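Local coordinates for thymidylate synthase (Enterobacteria phage T4, PDB 1TIS), which catalyses the reductive methylation of dUMP to dTMP, using 5,10-methylenetetrahydrofolate and releasing dihydrofolate, as a homodimer, at residues A[136-141]-A[159-164]; A[170-175]-A[208-213]. One frame throughout, in Å; residues are numbered along the deposited sequence.

Interaction 1 (A[136-141]-A[159-164]); sequences RRQIVS and FYQFNV. With PO4 (phosphate ion), chain B.
Gln138 runs over the carbonyl of Phe162 to the side chain of Val164, crossing strand 157-164. CB leads to CG, held between the backbone N and the carbonyl carbon (chi1 43°), which brings Gln138 CG to 3.3 Å from Phe162 O. CD passes the same carbonyl as the chain continues extended. At the tip, Gln138 NE2 packs 3.4 Å from Val164 CG2. NE2 also makes a weak hydrogen bond to a water that accepts the Val164 N-H as well, and another weak one to Pro133 O in the loop after helix 121-131.

Two backbone bonds join the segments. Val140 N reaches Tyr160 O at 3.0 Å in the carbonyl plane, whereas Phe162 N approaches Gln138 O at 3.2 Å from above the plane of the Gln138 carbonyl, 40° out of it. Flanking them, Val140 CG2 sits over one face of the Tyr160 ring, 3.8 Å from its centroid. Ile139 CG2 makes a CH-pi contact over one face of the Phe159 ring, 4.2 Å from its centroid, and Ser141 OG lies at that ring's edge. The Phe159 ring also stacks on Phe159 of the second subunit.

Arg136 and Arg137 probably bind dUMP, as in relatives of the family. Arg137 NH2 donates to phosphate O4 at 2.7 Å; the ion is also bonded by Arg176 of the second subunit, consistent with an anion site shared by the dimer where the nucleotide phosphate would lie. The Arg136 guanidinium meets the Asn163 amide obliquely, their planes 30° apart.

Segment 136-141 thus runs roughly antiparallel along strand 157-164. Helix 121-131 packs on Gln138, Val140, Tyr160 and Phe162; helix 184-202 packs on Tyr160 and Phe162, and strand 168-179 pairs with the strand through Phe159, Gln161 and Asn163.

Interaction 2 (A[170-175]-A[208-213]); sequences DLQWYQ and DLIFSG
Trp173 presents one face of its indole to Phe211, whose CD1 stands 3.2 Å above the plane, offset toward the rim. The two rings meet obliquely, their planes 45° apart, with the Phe211 ring 4.5 Å from the six-membered ring of Trp173, centroid to centroid. Phe211 CB lies over the five-membered ring as a CH-pi contact. Gln175 serves both edges: its CD is in the plane of the indole, and its CB in that of the phenyl ring. Ser212 O lies over one face of Tyr174.

These residues sit on the two parallel strands of a beta-alpha-beta crossover, strand 168-179, helix 184-202 and strand 205-219. Leu171, Trp173, Gln175, Leu209 and Phe211 share one face of the sheet. There Leu184 of the helix packs on Trp173 and Phe211, Tyr191 stacks on Trp173, and Asn187 accepts a bond from Gln175 NE2 next to the probable nucleophile Cys156. Gln172, Tyr174, Ile210 and Ser212 share the other face, turned to the second subunit, where Gln172 NE2 bonds to its Gly213 O and Tyr174 packs on its Gln161.

The backbone bonds alternate in direction as parallel strands require. Leu171 O takes Ile210 N at 3.1 Å and Trp173 O takes Ser212 N at 2.8 Å, both nearly along the C=O axis. Ser212 O in turn accepts Gln175 N, while the bonds from Leu171 N and Trp173 N are weak.

At the start of the pair the side chains of Asp170 and Asp208 lie side by side, pointing the same way, two like charges close together. Asp170 OD1 takes the Asp208 N-H on its anti side, 32° out of the carboxylate plane, 3.1 Å from OD1 to N and almost straight at 170°.

Overall arrangement
From the N terminus, the chain passes helix 121-131 before interaction 1 closes a largely irregular loop of 17 residues that carries the probable nucleophile Cys156. It then turns back from strand 157-164 into strand 168-179, with Asn163 O 2.8 Å from Asp170 N in a probable hydrogen bond. Interaction 2 next closes over helix 184-202, bringing strand 205-219 beside strand 168-179. The two closures follow in series, neither enclosing nor crossing the other, with centres about 10 Å apart. Together they tie loop 136-141 to strand 157-164 and strand 205-219 to strand 168-179 in one sheet, with helix 184-202 packed on its face, and both contacts reach the second subunit.

Interaction 1 (A[136-141]-A[159-164])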
loop_
_atom_site.group_PDB
_atom_site.type_symbol
_atom_site.label_atom_id
_atom_site.label_comp_id
_atom_site.label_asym_id
_atom_site.label_seq_id
_atom_site.Cartn_x
_atom_site.Cartn_y
_atom_site.Cartn_z
ATOM N N ARG A 136 -10.736 10.128 -4.563
ATOM C CA ARG A 136 -9.554 9.253 -4.460
ATOM C C ARG A 136 -9.281 8.707 -3.039
ATOM O O ARG A 136 -8.715 7.631 -2.881
ATOM C CB ARG A 136 -8.303 10.001 -4.987
ATOM C CG ARG A 136 -8.430 10.509 -6.433
ATOM C CD ARG A 136 -8.937 9.482 -7.497
ATOM N NE ARG A 136 -9.563 10.115 -8.675
ATOM C CZ ARG A 136 -10.243 9.453 -9.638
ATOM N NH1 ARG A 136 -10.407 8.123 -9.633
ATOM N NH2 ARG A 136 -10.761 10.148 -10.654
ATOM N N ARG A 137 -9.735 9.354 -1.962
ATOM C CA ARG A 137 -9.531 8.940 -0.581
ATOM C C ARG A 137 -10.375 7.717 -0.191
ATOM O O ARG A 137 -10.838 7.668 0.958
ATOM C CB ARG A 137 -9.865 10.175 0.313
ATOM C CG ARG A 137 -8.994 11.376 -0.005
ATOM C CD ARG A 137 -9.538 12.802 0.182
ATOM N NE ARG A 137 -8.522 13.741 -0.342
ATOM C CZ ARG A 137 -8.582 15.091 -0.383
ATOM N NH1 ARG A 137 -9.623 15.806 0.079
ATOM N NH2 ARG A 137 -7.530 15.741 -0.884
ATOM N N GLN A 138 -10.651 6.667 -0.969
ATOM C CA GLN A 138 -11.624 5.669 -0.494
ATOM C C GLN A 138 -10.954 4.347 -0.238
ATOM O O GLN A 138 -11.157 3.330 -0.906
ATOM C CB GLN A 138 -12.781 5.575 -1.532
ATOM C CG GLN A 138 -12.534 5.551 -3.052
ATOM C CD GLN A 138 -13.791 5.738 -3.918
ATOM O OE1 GLN A 138 -14.897 5.882 -3.391
ATOM N NE2 GLN A 138 -13.751 5.780 -5.249
ATOM N N ILE A 139 -10.201 4.504 0.854
ATOM C CA ILE A 139 -9.139 3.607 1.367
ATOM C C ILE A 139 -9.461 2.862 2.674
ATOM O O ILE A 139 -10.086 3.547 3.489
ATOM C CB ILE A 139 -7.866 4.476 1.589
ATOM C CG1 ILE A 139 -7.555 5.260 0.351
ATOM C CG2 ILE A 139 -6.684 3.613 1.944
ATOM C CD1 ILE A 139 -6.204 5.955 0.454
ATOM N N VAL A 140 -9.176 1.587 3.017
ATOM C CA VAL A 140 -9.379 1.180 4.405
ATOM C C VAL A 140 -8.128 0.455 4.889
ATOM O O VAL A 140 -7.703 -0.605 4.466
ATOM C CB VAL A 140 -10.721 0.293 4.661
ATOM C CG1 VAL A 140 -11.657 0.465 3.507
ATOM C CG2 VAL A 140 -10.478 -1.178 4.883
ATOM N N SER A 141 -7.409 1.152 5.738
ATOM C CA SER A 141 -6.174 0.693 6.316
ATOM C C SER A 141 -6.565 -0.245 7.421
ATOM O O SER A 141 -7.555 0.029 8.114
ATOM C CB SER A 141 -5.431 1.881 6.877
ATOM O OG SER A 141 -4.258 1.538 7.607
ATOM N N PHE A 159 -4.110 -2.909 3.514
ATOM C CA PHE A 159 -4.483 -1.667 2.901
ATOM C C PHE A 159 -5.326 -1.960 1.698
ATOM O O PHE A 159 -5.227 -3.103 1.231
ATOM C CB PHE A 159 -3.210 -1.070 2.531
ATOM C CG PHE A 159 -3.141 0.384 2.775
ATOM C CD1 PHE A 159 -3.337 0.855 4.061
ATOM C CD2 PHE A 159 -2.844 1.195 1.713
ATOM C CE1 PHE A 159 -3.232 2.202 4.308
ATOM C CE2 PHE A 159 -2.739 2.543 1.961
ATOM C CZ PHE A 159 -2.932 3.036 3.246
ATOM N N TYR A 160 -6.116 -0.993 1.195
ATOM C CA TYR A 160 -6.774 -1.091 -0.117
ATOM C C TYR A 160 -7.466 0.179 -0.519
ATOM O O TYR A 160 -7.924 0.956 0.321
ATOM C CB TYR A 160 -7.816 -2.234 -0.264
ATOM C CG TYR A 160 -8.936 -2.539 0.702
ATOM C CD1 TYR A 160 -10.126 -1.851 0.574
ATOM C CD2 TYR A 160 -8.824 -3.571 1.630
ATOM C CE1 TYR A 160 -11.213 -2.179 1.348
ATOM C CE2 TYR A 160 -9.924 -3.910 2.412
ATOM C CZ TYR A 160 -11.108 -3.199 2.259
ATOM O OH TYR A 160 -12.206 -3.465 3.061
ATOM N N GLN A 161 -7.440 0.388 -1.822
ATOM C CA GLN A 161 -7.907 1.594 -2.478
ATOM C C GLN A 161 -9.006 1.108 -3.409
ATOM O O GLN A 161 -8.873 0.031 -3.998
ATOM C CB GLN A 161 -6.761 2.182 -3.294
ATOM C CG GLN A 161 -6.210 3.583 -3.116
ATOM C CD GLN A 161 -7.069 4.664 -3.739
ATOM O OE1 GLN A 161 -8.294 4.562 -3.819
ATOM N NE2 GLN A 161 -6.498 5.745 -4.233
ATOM N N PHE A 162 -10.086 1.847 -3.569
ATOM C CA PHE A 162 -11.113 1.536 -4.551
ATOM C C PHE A 162 -11.053 2.661 -5.556
ATOM O O PHE A 162 -10.795 3.804 -5.179
ATOM C CB PHE A 162 -12.533 1.587 -4.065
ATOM C CG PHE A 162 -13.030 0.485 -3.162
ATOM C CD1 PHE A 162 -13.291 -0.787 -3.670
ATOM C CD2 PHE A 162 -13.265 0.779 -1.843
ATOM C CE1 PHE A 162 -13.798 -1.790 -2.848
ATOM C CE2 PHE A 162 -13.768 -0.235 -1.043
ATOM C CZ PHE A 162 -14.040 -1.512 -1.529
ATOM N N ASN A 163 -11.382 2.381 -6.814
ATOM C CA ASN A 163 -11.384 3.366 -7.902
ATOM C C ASN A 163 -12.695 3.137 -8.625
ATOM O O ASN A 163 -13.107 1.977 -8.770
ATOM C CB ASN A 163 -10.273 3.109 -8.893
ATOM C CG ASN A 163 -9.557 4.348 -9.380
ATOM O OD1 ASN A 163 -8.735 4.926 -8.674
ATOM N ND2 ASN A 163 -9.744 4.770 -10.619
ATOM N N VAL A 164 -13.403 4.169 -9.053
ATOM C CA VAL A 164 -14.647 4.008 -9.808
ATOM C C VAL A 164 -14.391 4.401 -11.286
ATOM O O VAL A 164 -13.986 5.550 -11.536
ATOM C CB VAL A 164 -15.717 4.904 -9.130
ATOM C CG1 VAL A 164 -17.047 4.680 -9.818
ATOM C CG2 VAL A 164 -15.823 4.589 -7.643
HETATM P P PO4 B . -6.658 14.136 -3.672
HETATM O O1 PO4 B . -7.553 15.458 -3.878
HETATM O O2 PO4 B . -5.982 13.897 -4.976
HETATM O O3 PO4 B . -7.669 13.108 -3.308
HETATM O O4 PO4 B . -5.766 14.592 -2.593
HETATM O O HOH W 1 -12.697 6.669 -7.650
#

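Interaction 2 (A[170-175]-A[208-213])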
loop_
_atom_site.group_PDB
_atom_site.type_symbol
_atom_site.label_atom_id
_atom_site.label_comp_id
_atom_site.label_asym_id
_atom_site.label_seq_id
_atom_site.Cartn_x
_atom_site.Cartn_y
_atom_site.Cartn_z
ATOM N N ASP A 170 -13.090 -0.810 -8.763
ATOM C CA ASP A 170 -11.836 -1.514 -8.846
ATOM C C ASP A 170 -11.298 -1.609 -7.430
ATOM O O ASP A 170 -11.569 -0.659 -6.678
ATOM C CB ASP A 170 -10.880 -0.732 -9.742
ATOM C CG ASP A 170 -11.362 -0.369 -11.152
ATOM O OD1 ASP A 170 -12.066 -1.146 -11.801
ATOM O OD2 ASP A 170 -10.999 0.712 -11.610
ATOM N N LEU A 171 -10.606 -2.678 -7.005
ATOM C CA LEU A 171 -10.046 -2.699 -5.671
ATOM C C LEU A 171 -8.585 -3.044 -5.787
ATOM O O LEU A 171 -8.210 -3.827 -6.658
ATOM C CB LEU A 171 -10.697 -3.759 -4.767
ATOM C CG LEU A 171 -10.240 -3.785 -3.278
ATOM C CD1 LEU A 171 -11.388 -4.310 -2.464
ATOM C CD2 LEU A 171 -9.015 -4.650 -3.040
ATOM N N GLN A 172 -7.721 -2.556 -4.907
ATOM C CA GLN A 172 -6.307 -2.930 -4.905
ATOM C C GLN A 172 -5.770 -3.125 -3.482
ATOM O O GLN A 172 -5.792 -2.211 -2.673
ATOM C CB GLN A 172 -5.497 -1.844 -5.639
ATOM C CG GLN A 172 -4.029 -2.023 -5.393
ATOM C CD GLN A 172 -3.215 -1.053 -6.170
ATOM O OE1 GLN A 172 -2.344 -1.512 -6.886
ATOM N NE2 GLN A 172 -3.424 0.247 -6.152
ATOM N N TRP A 173 -5.230 -4.260 -3.144
ATOM C CA TRP A 173 -4.718 -4.501 -1.812
ATOM C C TRP A 173 -3.225 -4.408 -1.809
ATOM O O TRP A 173 -2.557 -4.529 -2.860
ATOM C CB TRP A 173 -5.109 -5.902 -1.244
ATOM C CG TRP A 173 -5.347 -7.044 -2.218
ATOM C CD1 TRP A 173 -6.123 -6.977 -3.369
ATOM C CD2 TRP A 173 -4.769 -8.251 -2.096
ATOM N NE1 TRP A 173 -6.015 -8.133 -3.983
ATOM C CE2 TRP A 173 -5.214 -8.913 -3.249
ATOM C CE3 TRP A 173 -3.945 -8.808 -1.167
ATOM C CZ2 TRP A 173 -4.837 -10.194 -3.533
ATOM C CZ3 TRP A 173 -3.561 -10.098 -1.449
ATOM C CH2 TRP A 173 -3.994 -10.773 -2.605
ATOM N N TYR A 174 -2.706 -4.137 -0.625
ATOM C CA TYR A 174 -1.259 -4.244 -0.462
ATOM C C TYR A 174 -1.071 -5.352 0.580
ATOM O O TYR A 174 -1.802 -5.403 1.577
ATOM C CB TYR A 174 -0.705 -2.924 0.007
ATOM C CG TYR A 174 0.791 -2.918 0.113
ATOM C CD1 TYR A 174 1.420 -3.572 1.165
ATOM C CD2 TYR A 174 1.497 -2.238 -0.848
ATOM C CE1 TYR A 174 2.792 -3.549 1.260
ATOM C CE2 TYR A 174 2.869 -2.200 -0.751
ATOM C CZ TYR A 174 3.484 -2.853 0.297
ATOM O OH TYR A 174 4.835 -2.780 0.393
ATOM N N GLN A 175 -0.179 -6.298 0.349
ATOM C CA GLN A 175 0.032 -7.387 1.295
ATOM C C GLN A 175 1.506 -7.364 1.643
ATOM O O GLN A 175 2.373 -7.285 0.766
ATOM C CB GLN A 175 -0.331 -8.705 0.662
ATOM C CG GLN A 175 -0.105 -9.890 1.555
ATOM C CD GLN A 175 -1.380 -10.660 1.794
ATOM O OE1 GLN A 175 -1.948 -10.630 2.887
ATOM N NE2 GLN A 175 -1.956 -11.340 0.824
ATOM N N ASP A 208 -11.826 -4.205 -12.144
ATOM C CA ASP A 208 -10.563 -4.907 -12.165
ATOM C C ASP A 208 -10.076 -5.129 -10.759
ATOM O O ASP A 208 -10.449 -4.341 -9.873
ATOM C CB ASP A 208 -9.517 -4.105 -12.901
ATOM C CG ASP A 208 -9.751 -3.856 -14.389
ATOM O OD1 ASP A 208 -10.871 -4.006 -14.902
ATOM O OD2 ASP A 208 -8.773 -3.492 -15.037
ATOM N N LEU A 209 -9.211 -6.135 -10.557
ATOM C CA LEU A 209 -8.675 -6.468 -9.247
ATOM C C LEU A 209 -7.176 -6.351 -9.344
ATOM O O LEU A 209 -6.638 -7.076 -10.165
ATOM C CB LEU A 209 -9.077 -7.883 -8.872
ATOM C CG LEU A 209 -8.784 -8.364 -7.481
ATOM C CD1 LEU A 209 -9.591 -7.609 -6.435
ATOM C CD2 LEU A 209 -9.108 -9.851 -7.442
ATOM N N ILE A 210 -6.465 -5.511 -8.579
ATOM C CA ILE A 210 -5.016 -5.317 -8.680
ATOM C C ILE A 210 -4.404 -5.670 -7.361
ATOM O O ILE A 210 -5.005 -5.395 -6.340
ATOM C CB ILE A 210 -4.682 -3.869 -8.977
ATOM C CG1 ILE A 210 -5.548 -3.291 -10.062
ATOM C CG2 ILE A 210 -3.272 -3.803 -9.482
ATOM C CD1 ILE A 210 -5.315 -1.771 -10.070
ATOM N N PHE A 211 -3.205 -6.196 -7.280
ATOM C CA PHE A 211 -2.638 -6.647 -6.011
ATOM C C PHE A 211 -1.219 -6.140 -5.913
ATOM O O PHE A 211 -0.464 -6.449 -6.852
ATOM C CB PHE A 211 -2.640 -8.194 -5.943
ATOM C CG PHE A 211 -1.513 -8.855 -5.153
ATOM C CD1 PHE A 211 -1.493 -8.831 -3.777
ATOM C CD2 PHE A 211 -0.492 -9.477 -5.833
ATOM C CE1 PHE A 211 -0.454 -9.424 -3.084
ATOM C CE2 PHE A 211 0.545 -10.067 -5.143
ATOM C CZ PHE A 211 0.567 -10.045 -3.762
ATOM N N SER A 212 -0.856 -5.473 -4.805
ATOM C CA SER A 212 0.500 -4.993 -4.676
ATOM C C SER A 212 1.206 -5.871 -3.667
ATOM O O SER A 212 0.673 -6.180 -2.592
ATOM C CB SER A 212 0.456 -3.564 -4.241
ATOM O OG SER A 212 -0.320 -2.768 -5.132
ATOM N N GLY A 213 2.419 -6.288 -3.962
ATOM C CA GLY A 213 3.092 -7.223 -3.089
ATOM C C GLY A 213 4.329 -6.631 -2.457
ATOM O O GLY A 213 5.020 -5.759 -3.006
#